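Local coordinates for protein glutathione S-transferase 1 (Ascaris suum, PDB 4Q5F) that catalyses the conjugation of reduced glutathione to a wide range of hydrophobic electrophiles and can also act as a glutathione peroxidase, at residues A78-L83 against S102-F107; L32-H35 against K40-D43; K108-E113 against V138-K143. All coordinates share one frame; numbering follows the deposited sequence.

Contact 1. Residues A78-L83 against S102-F107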
ATOM      1  N   ALA B  78       4.043   1.533   5.987  1.00 15.46           N
ATOM      2  CA  ALA B  78       3.586   1.711   7.359  1.00 19.73           C
ATOM      3  C   ALA B  78       4.644   2.473   8.149  1.00 19.62           C
ATOM      4  O   ALA B  78       4.320   3.278   9.021  1.00 19.98           O
ATOM      5  CB  ALA B  78       3.304   0.365   8.006  1.00 12.38           C
ATOM      6  N   ILE B  79       5.911   2.214   7.834  1.00 18.36           N
ATOM      7  CA  ILE B  79       7.020   2.901   8.490  1.00 17.30           C
ATOM      8  C   ILE B  79       7.052   4.374   8.091  1.00 19.08           C
ATOM      9  O   ILE B  79       7.216   5.246   8.944  1.00 19.13           O
ATOM     10  CB  ILE B  79       8.376   2.229   8.160  1.00 16.38           C
ATOM     11  CG1 ILE B  79       8.420   0.824   8.763  1.00 18.05           C
ATOM     12  CG2 ILE B  79       9.543   3.061   8.691  1.00 15.58           C
ATOM     13  CD1 ILE B  79       9.580  -0.024   8.281  1.00 17.50           C
ATOM     14  N   TYR B  80       6.901   4.648   6.797  1.00 18.18           N
ATOM     15  CA  TYR B  80       6.876   6.020   6.303  1.00 16.39           C
ATOM     16  C   TYR B  80       5.792   6.821   7.015  1.00 18.92           C
ATOM     17  O   TYR B  80       6.037   7.921   7.509  1.00 17.41           O
ATOM     18  CB  TYR B  80       6.591   6.062   4.800  1.00 17.65           C
ATOM     19  CG  TYR B  80       7.538   5.274   3.921  1.00 21.91           C
ATOM     20  CD1 TYR B  80       8.830   4.979   4.330  1.00 18.50           C
ATOM     21  CD2 TYR B  80       7.134   4.836   2.664  1.00 17.32           C
ATOM     22  CE1 TYR B  80       9.691   4.262   3.516  1.00 15.49           C
ATOM     23  CE2 TYR B  80       7.983   4.120   1.848  1.00 12.89           C
ATOM     24  CZ  TYR B  80       9.260   3.838   2.277  1.00 17.38           C
ATOM     25  OH  TYR B  80      10.106   3.125   1.462  1.00 20.76           O
ATOM     26  N   ARG B  81       4.590   6.254   7.054  1.00 15.39           N
ATOM     27  CA  ARG B  81       3.429   6.938   7.604  1.00 19.53           C
ATOM     28  C   ARG B  81       3.584   7.170   9.102  1.00 23.21           C
ATOM     29  O   ARG B  81       3.229   8.234   9.616  1.00 20.24           O
ATOM     30  CB  ARG B  81       2.162   6.123   7.332  1.00 19.05           C
ATOM     31  CG  ARG B  81       0.875   6.826   7.749  1.00 16.08           C
ATOM     32  CD  ARG B  81      -0.366   6.071   7.288  1.00 15.79           C
ATOM     33  NE  ARG B  81      -0.323   5.761   5.858  1.00 20.95           N
ATOM     34  CZ  ARG B  81       0.002   4.577   5.339  1.00 17.42           C
ATOM     35  NH1 ARG B  81       0.308   3.545   6.121  1.00 16.93           N
ATOM     36  NH2 ARG B  81       0.012   4.418   4.024  1.00 20.97           N
ATOM     37  N   TYR B  82       4.110   6.171   9.799  1.00 13.83           N
ATOM     38  CA  TYR B  82       4.308   6.277  11.237  1.00 21.47           C
ATOM     39  C   TYR B  82       5.280   7.408  11.554  1.00 24.74           C
ATOM     40  O   TYR B  82       5.009   8.251  12.408  1.00 23.60           O
ATOM     41  CB  TYR B  82       4.828   4.961  11.816  1.00 21.58           C
ATOM     42  CG  TYR B  82       5.140   5.046  13.290  1.00 20.52           C
ATOM     43  CD1 TYR B  82       4.128   4.964  14.238  1.00 26.49           C
ATOM     44  CD2 TYR B  82       6.442   5.217  13.736  1.00 16.67           C
ATOM     45  CE1 TYR B  82       4.407   5.048  15.590  1.00 29.38           C
ATOM     46  CE2 TYR B  82       6.732   5.301  15.085  1.00 26.05           C
ATOM     47  CZ  TYR B  82       5.710   5.215  16.006  1.00 26.93           C
ATOM     48  OH  TYR B  82       5.990   5.298  17.350  1.00 28.31           O
ATOM     49  N   LEU B  83       6.411   7.421  10.859  1.00 18.50           N
ATOM     50  CA  LEU B  83       7.397   8.481  11.020  1.00 20.89           C
ATOM     51  C   LEU B  83       6.816   9.831  10.621  1.00 24.86           C
ATOM     52  O   LEU B  83       7.030  10.835  11.300  1.00 25.21           O
ATOM     53  CB  LEU B  83       8.635   8.184  10.171  1.00 16.79           C
ATOM     54  CG  LEU B  83       9.723   7.324  10.817  1.00 20.22           C
ATOM     55  CD1 LEU B  83       9.134   6.187  11.624  1.00 27.51           C
ATOM     56  CD2 LEU B  83      10.665   6.778   9.754  1.00 16.32           C
ATOM     57  N   SER B 102      -3.152   8.699  -0.476  1.00 19.15           N
ATOM     58  CA  SER B 102      -3.728   8.417  -1.782  1.00 13.76           C
ATOM     59  C   SER B 102      -2.685   8.527  -2.888  1.00 16.40           C
ATOM     60  O   SER B 102      -2.549   7.624  -3.711  1.00 17.18           O
ATOM     61  CB  SER B 102      -4.890   9.370  -2.066  1.00 16.68           C
ATOM     62  OG  SER B 102      -5.605   8.970  -3.223  1.00 22.32           O
ATOM     63  N   ILE B 103      -1.943   9.628  -2.908  1.00 16.48           N
ATOM     64  CA  ILE B 103      -0.974   9.846  -3.974  1.00 21.58           C
ATOM     65  C   ILE B 103       0.183   8.852  -3.892  1.00 19.14           C
ATOM     66  O   ILE B 103       0.738   8.455  -4.915  1.00 14.86           O
ATOM     67  CB  ILE B 103      -0.429  11.297  -3.975  1.00 19.52           C
ATOM     68  CG1 ILE B 103       0.491  11.534  -5.180  1.00 20.00           C
ATOM     69  CG2 ILE B 103       0.307  11.604  -2.680  1.00 17.18           C
ATOM     70  CD1 ILE B 103      -0.189  11.374  -6.531  1.00 19.26           C
ATOM     71  N   PHE B 104       0.545   8.443  -2.680  1.00 16.99           N
ATOM     72  CA  PHE B 104       1.634   7.487  -2.521  1.00 17.08           C
ATOM     73  C   PHE B 104       1.209   6.089  -2.963  1.00 17.76           C
ATOM     74  O   PHE B 104       2.019   5.336  -3.502  1.00 19.15           O
ATOM     75  CB  PHE B 104       2.149   7.444  -1.082  1.00 15.82           C
ATOM     76  CG  PHE B 104       3.354   6.565  -0.910  1.00 13.66           C
ATOM     77  CD1 PHE B 104       4.598   6.989  -1.344  1.00 14.12           C
ATOM     78  CD2 PHE B 104       3.242   5.311  -0.334  1.00 13.11           C
ATOM     79  CE1 PHE B 104       5.712   6.182  -1.199  1.00 15.06           C
ATOM     80  CE2 PHE B 104       4.354   4.500  -0.185  1.00 16.15           C
ATOM     81  CZ  PHE B 104       5.589   4.936  -0.618  1.00 14.48           C
ATOM     82  N   ASP B 105      -0.055   5.747  -2.737  1.00 17.66           N
ATOM     83  CA  ASP B 105      -0.588   4.469  -3.197  1.00 19.31           C
ATOM     84  C   ASP B 105      -0.580   4.400  -4.723  1.00 18.51           C
ATOM     85  O   ASP B 105      -0.354   3.338  -5.303  1.00 17.13           O
ATOM     86  CB  ASP B 105      -2.013   4.249  -2.681  1.00 17.26           C
ATOM     87  CG  ASP B 105      -2.051   3.703  -1.263  1.00 25.87           C
ATOM     88  OD1 ASP B 105      -0.979   3.400  -0.696  1.00 21.97           O
ATOM     89  OD2 ASP B 105      -3.165   3.565  -0.715  1.00 27.36           O
ATOM     90  N   GLN B 106      -0.837   5.530  -5.373  1.00 12.51           N
ATOM     91  CA  GLN B 106      -0.799   5.580  -6.829  1.00 17.26           C
ATOM     92  C   GLN B 106       0.642   5.435  -7.303  1.00 19.10           C
ATOM     93  O   GLN B 106       0.917   4.766  -8.301  1.00 17.86           O
ATOM     94  CB  GLN B 106      -1.398   6.886  -7.356  1.00 19.68           C
ATOM     95  CG  GLN B 106      -1.463   6.963  -8.877  1.00 15.83           C
ATOM     96  CD  GLN B 106      -2.317   5.864  -9.483  1.00 18.48           C
ATOM     97  OE1 GLN B 106      -3.250   5.368  -8.853  1.00 24.57           O
ATOM     98  NE2 GLN B 106      -1.997   5.473 -10.712  1.00 17.10           N
ATOM     99  N   PHE B 107       1.557   6.073  -6.583  1.00 17.29           N
ATOM    100  CA  PHE B 107       2.981   5.916  -6.849  1.00 16.29           C
ATOM    101  C   PHE B 107       3.385   4.458  -6.656  1.00 21.80           C
ATOM    102  O   PHE B 107       4.213   3.929  -7.398  1.00 20.19           O
ATOM    103  CB  PHE B 107       3.799   6.820  -5.927  1.00 17.79           C
ATOM    104  CG  PHE B 107       5.230   6.394  -5.778  1.00 17.05           C
ATOM    105  CD1 PHE B 107       6.160   6.679  -6.764  1.00 19.63           C
ATOM    106  CD2 PHE B 107       5.648   5.709  -4.648  1.00 20.94           C
ATOM    107  CE1 PHE B 107       7.478   6.287  -6.627  1.00 20.50           C
ATOM    108  CE2 PHE B 107       6.965   5.314  -4.507  1.00 22.15           C
ATOM    109  CZ  PHE B 107       7.881   5.604  -5.497  1.00 24.12           C
TER
HETATM  110  O   HOH W   1      -0.256   5.375   1.151  1.00 13.86           O

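Contact 2. Residues L32-H35 against K40-D43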
ATOM      1  N   LEU B  32      15.222   9.339   4.712  1.00 21.38           N
ATOM      2  CA  LEU B  32      14.893  10.675   4.233  1.00 18.96           C
ATOM      3  C   LEU B  32      13.945  11.389   5.191  1.00 20.03           C
ATOM      4  O   LEU B  32      14.065  12.591   5.423  1.00 20.40           O
ATOM      5  CB  LEU B  32      14.254  10.591   2.848  1.00 22.34           C
ATOM      6  CG  LEU B  32      15.210  10.275   1.701  1.00 23.06           C
ATOM      7  CD1 LEU B  32      14.447   9.775   0.488  1.00 17.33           C
ATOM      8  CD2 LEU B  32      16.026  11.506   1.344  1.00 21.65           C
ATOM      9  N   ILE B  33      13.002  10.639   5.748  1.00 18.74           N
ATOM     10  CA  ILE B  33      12.013  11.211   6.653  1.00 21.82           C
ATOM     11  C   ILE B  33      12.661  11.619   7.978  1.00 25.25           C
ATOM     12  O   ILE B  33      12.299  12.641   8.560  1.00 26.60           O
ATOM     13  CB  ILE B  33      10.840  10.235   6.889  1.00 19.24           C
ATOM     14  CG1 ILE B  33      10.088   9.998   5.577  1.00 18.79           C
ATOM     15  CG2 ILE B  33       9.864  10.791   7.920  1.00 20.96           C
ATOM     16  CD1 ILE B  33       9.177   8.787   5.585  1.00 14.97           C
ATOM     17  N   PHE B  34      13.614  10.822   8.456  1.00 22.27           N
ATOM     18  CA  PHE B  34      14.363  11.181   9.657  1.00 22.75           C
ATOM     19  C   PHE B  34      15.152  12.467   9.433  1.00 26.77           C
ATOM     20  O   PHE B  34      15.067  13.406  10.225  1.00 21.38           O
ATOM     21  CB  PHE B  34      15.344  10.077  10.053  1.00 18.59           C
ATOM     22  CG  PHE B  34      14.705   8.903  10.732  1.00 20.15           C
ATOM     23  CD1 PHE B  34      14.020   9.062  11.925  1.00 16.68           C
ATOM     24  CD2 PHE B  34      14.818   7.633  10.194  1.00 14.96           C
ATOM     25  CE1 PHE B  34      13.440   7.980  12.557  1.00 15.87           C
ATOM     26  CE2 PHE B  34      14.243   6.546  10.821  1.00 17.34           C
ATOM     27  CZ  PHE B  34      13.553   6.719  12.004  1.00 18.12           C
ATOM     28  N   HIS B  35      15.920  12.498   8.351  1.00 23.84           N
ATOM     29  CA  HIS B  35      16.827  13.610   8.095  1.00 27.44           C
ATOM     30  C   HIS B  35      16.086  14.920   7.864  1.00 30.44           C
ATOM     31  O   HIS B  35      16.558  15.979   8.270  1.00 32.56           O
ATOM     32  CB  HIS B  35      17.747  13.288   6.918  1.00 20.14           C
ATOM     33  CG  HIS B  35      18.904  12.415   7.291  1.00 25.57           C
ATOM     34  ND1 HIS B  35      18.927  11.058   7.043  1.00 33.94           N
ATOM     35  CD2 HIS B  35      20.068  12.703   7.915  1.00 23.51           C
ATOM     36  CE1 HIS B  35      20.061  10.553   7.488  1.00 31.99           C
ATOM     37  NE2 HIS B  35      20.774  11.528   8.022  1.00 27.91           N
ATOM     38  N   LYS B  40      17.352  12.049  15.139  1.00 30.65           N
ATOM     39  CA  LYS B  40      18.453  11.093  15.132  1.00 26.87           C
ATOM     40  C   LYS B  40      17.928   9.670  15.281  1.00 27.34           C
ATOM     41  O   LYS B  40      16.922   9.434  15.950  1.00 25.62           O
ATOM     42  CB  LYS B  40      19.441  11.408  16.258  1.00 33.93           C
ATOM     43  CG  LYS B  40      20.794  10.728  16.102  1.00 54.12           C
ATOM     44  CD  LYS B  40      21.713  11.027  17.276  1.00 48.57           C
ATOM     45  CE  LYS B  40      21.655   9.930  18.330  1.00 45.29           C
ATOM     46  NZ  LYS B  40      20.279   9.700  18.853  1.00 45.62           N
ATOM     47  N   PHE B  41      18.621   8.727  14.653  1.00 22.84           N
ATOM     48  CA  PHE B  41      18.219   7.326  14.674  1.00 23.32           C
ATOM     49  C   PHE B  41      19.412   6.460  14.308  1.00 18.80           C
ATOM     50  O   PHE B  41      20.358   6.939  13.684  1.00 21.54           O
ATOM     51  CB  PHE B  41      17.104   7.088  13.659  1.00 23.64           C
ATOM     52  CG  PHE B  41      17.565   7.175  12.233  1.00 17.69           C
ATOM     53  CD1 PHE B  41      17.787   8.406  11.638  1.00 20.28           C
ATOM     54  CD2 PHE B  41      17.797   6.028  11.495  1.00 20.12           C
ATOM     55  CE1 PHE B  41      18.220   8.491  10.327  1.00 17.33           C
ATOM     56  CE2 PHE B  41      18.229   6.107  10.183  1.00 22.63           C
ATOM     57  CZ  PHE B  41      18.441   7.340   9.600  1.00 21.75           C
ATOM     58  N   GLU B  42      19.372   5.187  14.689  1.00 18.83           N
ATOM     59  CA  GLU B  42      20.405   4.249  14.272  1.00 28.92           C
ATOM     60  C   GLU B  42      20.113   3.739  12.869  1.00 26.82           C
ATOM     61  O   GLU B  42      19.153   2.996  12.653  1.00 22.90           O
ATOM     62  CB  GLU B  42      20.519   3.071  15.240  1.00 29.39           C
ATOM     63  CG  GLU B  42      21.436   1.960  14.725  1.00 32.95           C
ATOM     64  CD  GLU B  42      21.747   0.907  15.772  1.00 43.05           C
ATOM     65  OE1 GLU B  42      21.559   1.180  16.976  1.00 50.36           O
ATOM     66  OE2 GLU B  42      22.182  -0.199  15.386  1.00 50.98           O
ATOM     67  N   ASP B  43      20.946   4.147  11.920  1.00 26.53           N
ATOM     68  CA  ASP B  43      20.829   3.684  10.548  1.00 23.98           C
ATOM     69  C   ASP B  43      21.543   2.345  10.412  1.00 30.32           C
ATOM     70  O   ASP B  43      22.633   2.262   9.841  1.00 30.31           O
ATOM     71  CB  ASP B  43      21.425   4.720   9.591  1.00 24.35           C
ATOM     72  CG  ASP B  43      21.129   4.412   8.132  1.00 27.88           C
ATOM     73  OD1 ASP B  43      20.376   3.454   7.859  1.00 25.31           O
ATOM     74  OD2 ASP B  43      21.640   5.142   7.258  1.00 24.75           O
TER

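Contact 3. Residues K108-E113 against V138-K143. With GSH (glutathione), chain C.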
ATOM      1  N   LYS B 108       2.790   3.814  -5.657  1.00 17.11           N
ATOM      2  CA  LYS B 108       3.041   2.402  -5.400  1.00 18.20           C
ATOM      3  C   LYS B 108       2.567   1.527  -6.561  1.00 17.73           C
ATOM      4  O   LYS B 108       3.246   0.570  -6.932  1.00 21.65           O
ATOM      5  CB  LYS B 108       2.365   1.966  -4.097  1.00 17.63           C
ATOM      6  CG  LYS B 108       3.279   2.003  -2.875  1.00 23.15           C
ATOM      7  CD  LYS B 108       2.492   1.798  -1.584  1.00 43.09           C
ATOM      8  CE  LYS B 108       2.872   0.503  -0.883  1.00 47.65           C
ATOM      9  NZ  LYS B 108       1.991   0.243   0.293  1.00 37.84           N
ATOM     10  N   ASP B 109       1.409   1.854  -7.132  1.00 12.47           N
ATOM     11  CA  ASP B 109       0.899   1.128  -8.293  1.00 14.75           C
ATOM     12  C   ASP B 109       1.871   1.257  -9.460  1.00 20.91           C
ATOM     13  O   ASP B 109       2.155   0.286 -10.159  1.00 19.70           O
ATOM     14  CB  ASP B 109      -0.472   1.659  -8.723  1.00 14.83           C
ATOM     15  CG  ASP B 109      -1.593   1.219  -7.798  1.00 22.72           C
ATOM     16  OD1 ASP B 109      -1.378   0.295  -6.985  1.00 29.76           O
ATOM     17  OD2 ASP B 109      -2.697   1.795  -7.898  1.00 20.75           O
ATOM     18  N   PHE B 110       2.369   2.471  -9.668  1.00 20.76           N
ATOM     19  CA  PHE B 110       3.352   2.741 -10.707  1.00 17.53           C
ATOM     20  C   PHE B 110       4.600   1.887 -10.493  1.00 17.21           C
ATOM     21  O   PHE B 110       5.081   1.231 -11.416  1.00 20.68           O
ATOM     22  CB  PHE B 110       3.724   4.226 -10.692  1.00 18.98           C
ATOM     23  CG  PHE B 110       4.694   4.632 -11.769  1.00 22.92           C
ATOM     24  CD1 PHE B 110       4.779   3.929 -12.960  1.00 26.00           C
ATOM     25  CD2 PHE B 110       5.524   5.723 -11.583  1.00 21.47           C
ATOM     26  CE1 PHE B 110       5.671   4.312 -13.942  1.00 22.92           C
ATOM     27  CE2 PHE B 110       6.417   6.108 -12.561  1.00 25.94           C
ATOM     28  CZ  PHE B 110       6.490   5.401 -13.741  1.00 25.08           C
ATOM     29  N   MET B 111       5.114   1.900  -9.268  1.00 17.60           N
ATOM     30  CA  MET B 111       6.299   1.122  -8.917  1.00 21.24           C
ATOM     31  C   MET B 111       6.073  -0.371  -9.124  1.00 22.83           C
ATOM     32  O   MET B 111       7.003  -1.105  -9.456  1.00 21.15           O
ATOM     33  CB  MET B 111       6.688   1.378  -7.459  1.00 24.23           C
ATOM     34  CG  MET B 111       7.304   2.746  -7.195  1.00 31.38           C
ATOM     35  SD  MET B 111       8.895   2.978  -8.016  1.00 50.87           S
ATOM     36  CE  MET B 111       8.401   3.918  -9.457  1.00 29.31           C
ATOM     37  N   ALA B 112       4.838  -0.820  -8.919  1.00 20.53           N
ATOM     38  CA  ALA B 112       4.507  -2.235  -9.055  1.00 18.29           C
ATOM     39  C   ALA B 112       4.712  -2.718 -10.492  1.00 22.86           C
ATOM     40  O   ALA B 112       4.872  -3.913 -10.739  1.00 23.35           O
ATOM     41  CB  ALA B 112       3.076  -2.490  -8.607  1.00 12.69           C
ATOM     42  N   GLU B 113       4.709  -1.781 -11.435  1.00 21.26           N
ATOM     43  CA  GLU B 113       4.929  -2.104 -12.840  1.00 26.45           C
ATOM     44  C   GLU B 113       6.425  -2.214 -13.114  1.00 27.14           C
ATOM     45  O   GLU B 113       6.876  -3.135 -13.791  1.00 31.67           O
ATOM     46  CB  GLU B 113       4.337  -1.019 -13.746  1.00 27.00           C
ATOM     47  CG  GLU B 113       2.930  -0.547 -13.379  1.00 33.48           C
ATOM     48  CD  GLU B 113       1.848  -1.179 -14.232  1.00 47.88           C
ATOM     49  OE1 GLU B 113       2.005  -2.355 -14.623  1.00 54.85           O
ATOM     50  OE2 GLU B 113       0.839  -0.493 -14.513  1.00 42.99           O
ATOM     51  N   VAL B 138       8.150   2.080 -20.601  1.00 34.66           N
ATOM     52  CA  VAL B 138       7.635   3.302 -21.225  1.00 34.47           C
ATOM     53  C   VAL B 138       6.101   3.378 -21.234  1.00 33.80           C
ATOM     54  O   VAL B 138       5.552   4.473 -21.135  1.00 31.78           O
ATOM     55  CB  VAL B 138       8.241   3.605 -22.645  1.00 34.28           C
ATOM     56  CG1 VAL B 138       7.565   4.821 -23.277  1.00 40.44           C
ATOM     57  CG2 VAL B 138       9.760   3.774 -22.627  1.00 31.00           C
ATOM     58  N   PRO B 139       5.417   2.273 -21.344  1.00 29.60           N
ATOM     59  CA  PRO B 139       3.957   2.342 -21.224  1.00 31.93           C
ATOM     60  C   PRO B 139       3.523   2.664 -19.793  1.00 30.98           C
ATOM     61  O   PRO B 139       2.572   3.422 -19.596  1.00 26.92           O
ATOM     62  CB  PRO B 139       3.503   0.927 -21.607  1.00 19.99           C
ATOM     63  CG  PRO B 139       4.665   0.308 -22.309  1.00 33.09           C
ATOM     64  CD  PRO B 139       5.857   0.901 -21.642  1.00 36.50           C
ATOM     65  N   ALA B 140       4.215   2.088 -18.812  1.00 23.09           N
ATOM     66  CA  ALA B 140       3.937   2.367 -17.405  1.00 29.61           C
ATOM     67  C   ALA B 140       4.201   3.837 -17.114  1.00 22.61           C
ATOM     68  O   ALA B 140       3.382   4.525 -16.503  1.00 27.58           O
ATOM     69  CB  ALA B 140       4.803   1.490 -16.516  1.00 23.67           C
ATOM     70  N   ARG B 141       5.361   4.301 -17.563  1.00 18.56           N
ATOM     71  CA  ARG B 141       5.753   5.699 -17.459  1.00 27.00           C
ATOM     72  C   ARG B 141       4.687   6.615 -18.055  1.00 23.70           C
ATOM     73  O   ARG B 141       4.272   7.596 -17.436  1.00 21.06           O
ATOM     74  CB  ARG B 141       7.080   5.898 -18.196  1.00 28.37           C
ATOM     75  CG  ARG B 141       7.542   7.337 -18.344  1.00 29.33           C
ATOM     76  CD  ARG B 141       8.820   7.396 -19.167  1.00 40.72           C
ATOM     77  NE  ARG B 141       8.591   7.109 -20.584  1.00 44.14           N
ATOM     78  CZ  ARG B 141       8.458   8.032 -21.534  1.00 46.10           C
ATOM     79  NH1 ARG B 141       8.529   9.325 -21.243  1.00 48.51           N
ATOM     80  NH2 ARG B 141       8.255   7.659 -22.790  1.00 43.94           N
ATOM     81  N   ASP B 142       4.248   6.283 -19.263  1.00 26.17           N
ATOM     82  CA  ASP B 142       3.301   7.118 -19.990  1.00 20.86           C
ATOM     83  C   ASP B 142       1.924   7.153 -19.334  1.00 24.90           C
ATOM     84  O   ASP B 142       1.213   8.152 -19.441  1.00 30.92           O
ATOM     85  CB  ASP B 142       3.182   6.645 -21.440  1.00 26.55           C
ATOM     86  CG  ASP B 142       4.447   6.903 -22.245  1.00 38.71           C
ATOM     87  OD1 ASP B 142       5.495   7.200 -21.632  1.00 36.69           O
ATOM     88  OD2 ASP B 142       4.397   6.798 -23.488  1.00 42.31           O
ATOM     89  N   LYS B 143       1.545   6.074 -18.656  1.00 24.72           N
ATOM     90  CA  LYS B 143       0.255   6.041 -17.969  1.00 26.32           C
ATOM     91  C   LYS B 143       0.292   6.806 -16.649  1.00 26.02           C
ATOM     92  O   LYS B 143      -0.617   7.576 -16.345  1.00 28.14           O
ATOM     93  CB  LYS B 143      -0.191   4.602 -17.694  1.00 22.43           C
ATOM     94  CG  LYS B 143      -1.633   4.513 -17.193  1.00 34.11           C
ATOM     95  CD  LYS B 143      -1.976   3.159 -16.590  1.00 39.82           C
ATOM     96  CE  LYS B 143      -3.488   2.963 -16.547  1.00 48.09           C
ATOM     97  NZ  LYS B 143      -3.911   1.907 -15.587  1.00 62.86           N
TER
HETATM   98  N1  GSH C 301      -4.678   0.938  -6.548  1.00 21.84           N
HETATM   99  CA1 GSH C 301      -6.061   1.151  -6.782  1.00 22.72           C
HETATM  100  C1  GSH C 301      -6.812   1.037  -5.476  1.00 16.27           C
HETATM  101  O11 GSH C 301      -7.867   1.696  -5.295  1.00 21.04           O
HETATM  102  O12 GSH C 301      -6.383   0.282  -4.568  1.00 15.80           O
HETATM  103  CB1 GSH C 301      -6.561   0.112  -7.771  1.00 19.33           C
HETATM  104  CG1 GSH C 301      -7.977   0.476  -8.234  1.00 17.90           C
HETATM  105  CD1 GSH C 301      -8.390  -0.391  -9.431  1.00 21.90           C
HETATM  106  OE1 GSH C 301      -7.597  -1.163  -9.925  1.00 25.85           O
HETATM  107  N2  GSH C 301      -9.724  -0.270  -9.960  1.00 20.68           N
HETATM  108  CA2 GSH C 301     -10.163  -1.042 -11.081  1.00 23.20           C
HETATM  109  C2  GSH C 301     -10.733  -0.081 -12.113  1.00 21.49           C
HETATM  110  O2  GSH C 301     -11.041   1.051 -11.771  1.00 18.23           O
HETATM  111  CB2 GSH C 301     -11.236  -2.012 -10.665  1.00 28.60           C
HETATM  112  SG2 GSH C 301     -10.639  -3.056  -9.371  1.00 50.06           S
HETATM  113  N3  GSH C 301     -10.922  -0.497 -13.485  1.00 24.93           N
HETATM  114  CA3 GSH C 301     -11.458   0.426 -14.453  1.00 25.44           C
HETATM  115  C3  GSH C 301     -10.331   1.273 -15.048  1.00 27.90           C
HETATM  116  O31 GSH C 301      -9.198   1.296 -14.499  1.00 29.37           O
HETATM  117  O32 GSH C 301     -10.539   1.946 -16.089  1.00 27.93           O

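Contact 1. Residues A78-L83 against S102-F107
Tyr-80 and Phe-104 carry this contact almost alone, each sending one aromatic ring from its helix into a small, buried meeting point. Phe-104 leads with the far end of its ring: its CZ arrives at the edge of the tyrosine ring, near that ring's plane, 3.5 Å from CE2 of Tyr-80. The same CZ lies 3.6 Å from CD2 of Tyr-80, so the CZ end of the phenylalanine, with CE2 close behind, rests against the CD2-CE2 side of the tyrosine ring. The planes are nearly perpendicular, at 88°, with centroids 5.6 Å apart, yet the approach to the phenylalanine ring is oblique, so the pair is neither a stack nor a clean edge-to-face contact. Phe-104 reaches this far because its CG lies anti to the backbone N (chi1 -175°), which carries the ring out from the helix toward its partner.

The pair sits where the thioredoxin-like N-terminal domain of a glutathione transferase meets its all-helical C-terminal domain, helix 76-86 belonging to the first and helix 94-114 to the second. Beside the rings, a water spans the same gap by polar means. It donates to OD1 of Asp-105 at 2.8 Å and accepts a weak bond of 3.0 Å from NH2 of Arg-81, lying at the edge of the guanidinium, while the charged groups themselves stay apart.

Farther out, the hydroxyl of Tyr-80 bonds to the backbone oxygen of Leu-26, a glutathione-pocket residue, and Trp-167 meets Phe-104 edge-to-face. Arg-81 pairs through NE with Asp-101 of its own chain and through NH1 with Asp-101 of the second subunit.

Contact 2. Residues L32-H35 against K40-D43
Phe-34 and Phe-41 lie almost flat on one another, an offset stack with centroids only 3.9 Å apart and planes at 15°. The offset is such that each ring reaches back over the root of the other. CB of Phe-41 stands above the centre of the Phe-34 ring at 3.8 Å from the centroid, just 7° off the normal, a CH-pi contact over the face. In return, CD2 of Phe-34 lies over the middle of the Phe-41 ring, and CB of Phe-34 approaches CE1 of Phe-41 to 3.3 Å. An equally close approach, 3.3 Å, joins CG of Phe-34 to CD1 of Phe-41, so the packing is tightest where the CB-CG end of Phe-34 meets the CD1-CE1 side of Phe-41. With CG of Phe-41 placed between its backbone N and carbonyl carbon (chi1 70°), this torsion lays the ring against the face of Phe-34.

His-35 adds a third ring and turns the stack into an aromatic cluster. The edge of Phe-41 is directed toward the imidazole face in an offset edge-to-face pair, with CE1 of His-35 4.0 Å from CE1 of Phe-41. The rotation of the imidazole is set from its own helix, where ND1 bonds to the carbonyl oxygen of Arg-31, while Trp-209 stacks on the same ring.

In the beta-alpha-beta unit of strand 16-21, helix 27-37 and strand 42-46, the cluster joins the helix to the chain entering its second strand. Phe-41 also packs on Tyr-16 and Leu-18 of strand 16-21, and Phe-34 touches Leu-83 of the neighbouring helix 76-86.

Contact 3. Residues K108-E113 against V138-K143
Phe-110 and Glu-113, one helical turn apart, both close on the small side chain of Ala-140, linking the helical segments 108-113 and 138-143, whose axes run nearly antiparallel at 168° and approach to 9.7 Å. Just ahead of them in the chain, Asp-109 faces a different partner: its OD2 accepts a short hydrogen bond of 2.5 Å from N1 of glutathione. That glutathione sits in the pocket of the second subunit, where Gln-75 and Ser-76 of the second subunit also bond to it.

Phe-110 follows. With CG anti to the backbone N (chi1 -177°), its ring extends across to the other helix and meets backbone as well as side chain. CE1 of Phe-110 lies 3.4 Å from the carbonyl oxygen of Ala-140, and the methyl CB of Ala-140 sits at the ring's edge, in its plane, 3.9 Å from that CE1. CZ of Phe-110 reaches 3.8 Å to CA of Arg-141, so the ring spans the peptide between the two residues. No hydrogen bond crosses between the segments.

Glu-113 completes the contact with its aliphatic base, its CB resting 3.8 Å from CB of Ala-140. The chain then bends (chi2 -100°), and OE2 makes a weak hydrogen bond to NE2 of His-144, whose ring also meets that of Phe-110.

The contact pairs neighbouring antiparallel helices, 94-114 and 129-155, of the all-helical C-terminal domain of the glutathione transferase fold, and the first also offers Asp-109 to the glutathione held by the second subunit.

Overall arrangement
Along the chain the contacts come in series, contact 2 first, then contact 1, then contact 3. Contact 2 lies inside the thioredoxin-like domain, contact 1 joins the two domains, and contact 3 lies within the helical domain. Centres of contacts 1 and 2 are about 17 Å apart, yet they touch where helix 76-86 packs on helix 27-37. Contacts 1 and 3 are also about 17 Å apart and share helix 94-114, and both touch the second subunit. Contacts 2 and 3, with centres about 29 Å apart, lie on opposite sides of the chain's centre. Helix 94-114 thus ties the domain junction to the helical pairing and supplies Asp-109 to the second subunit's glutathione.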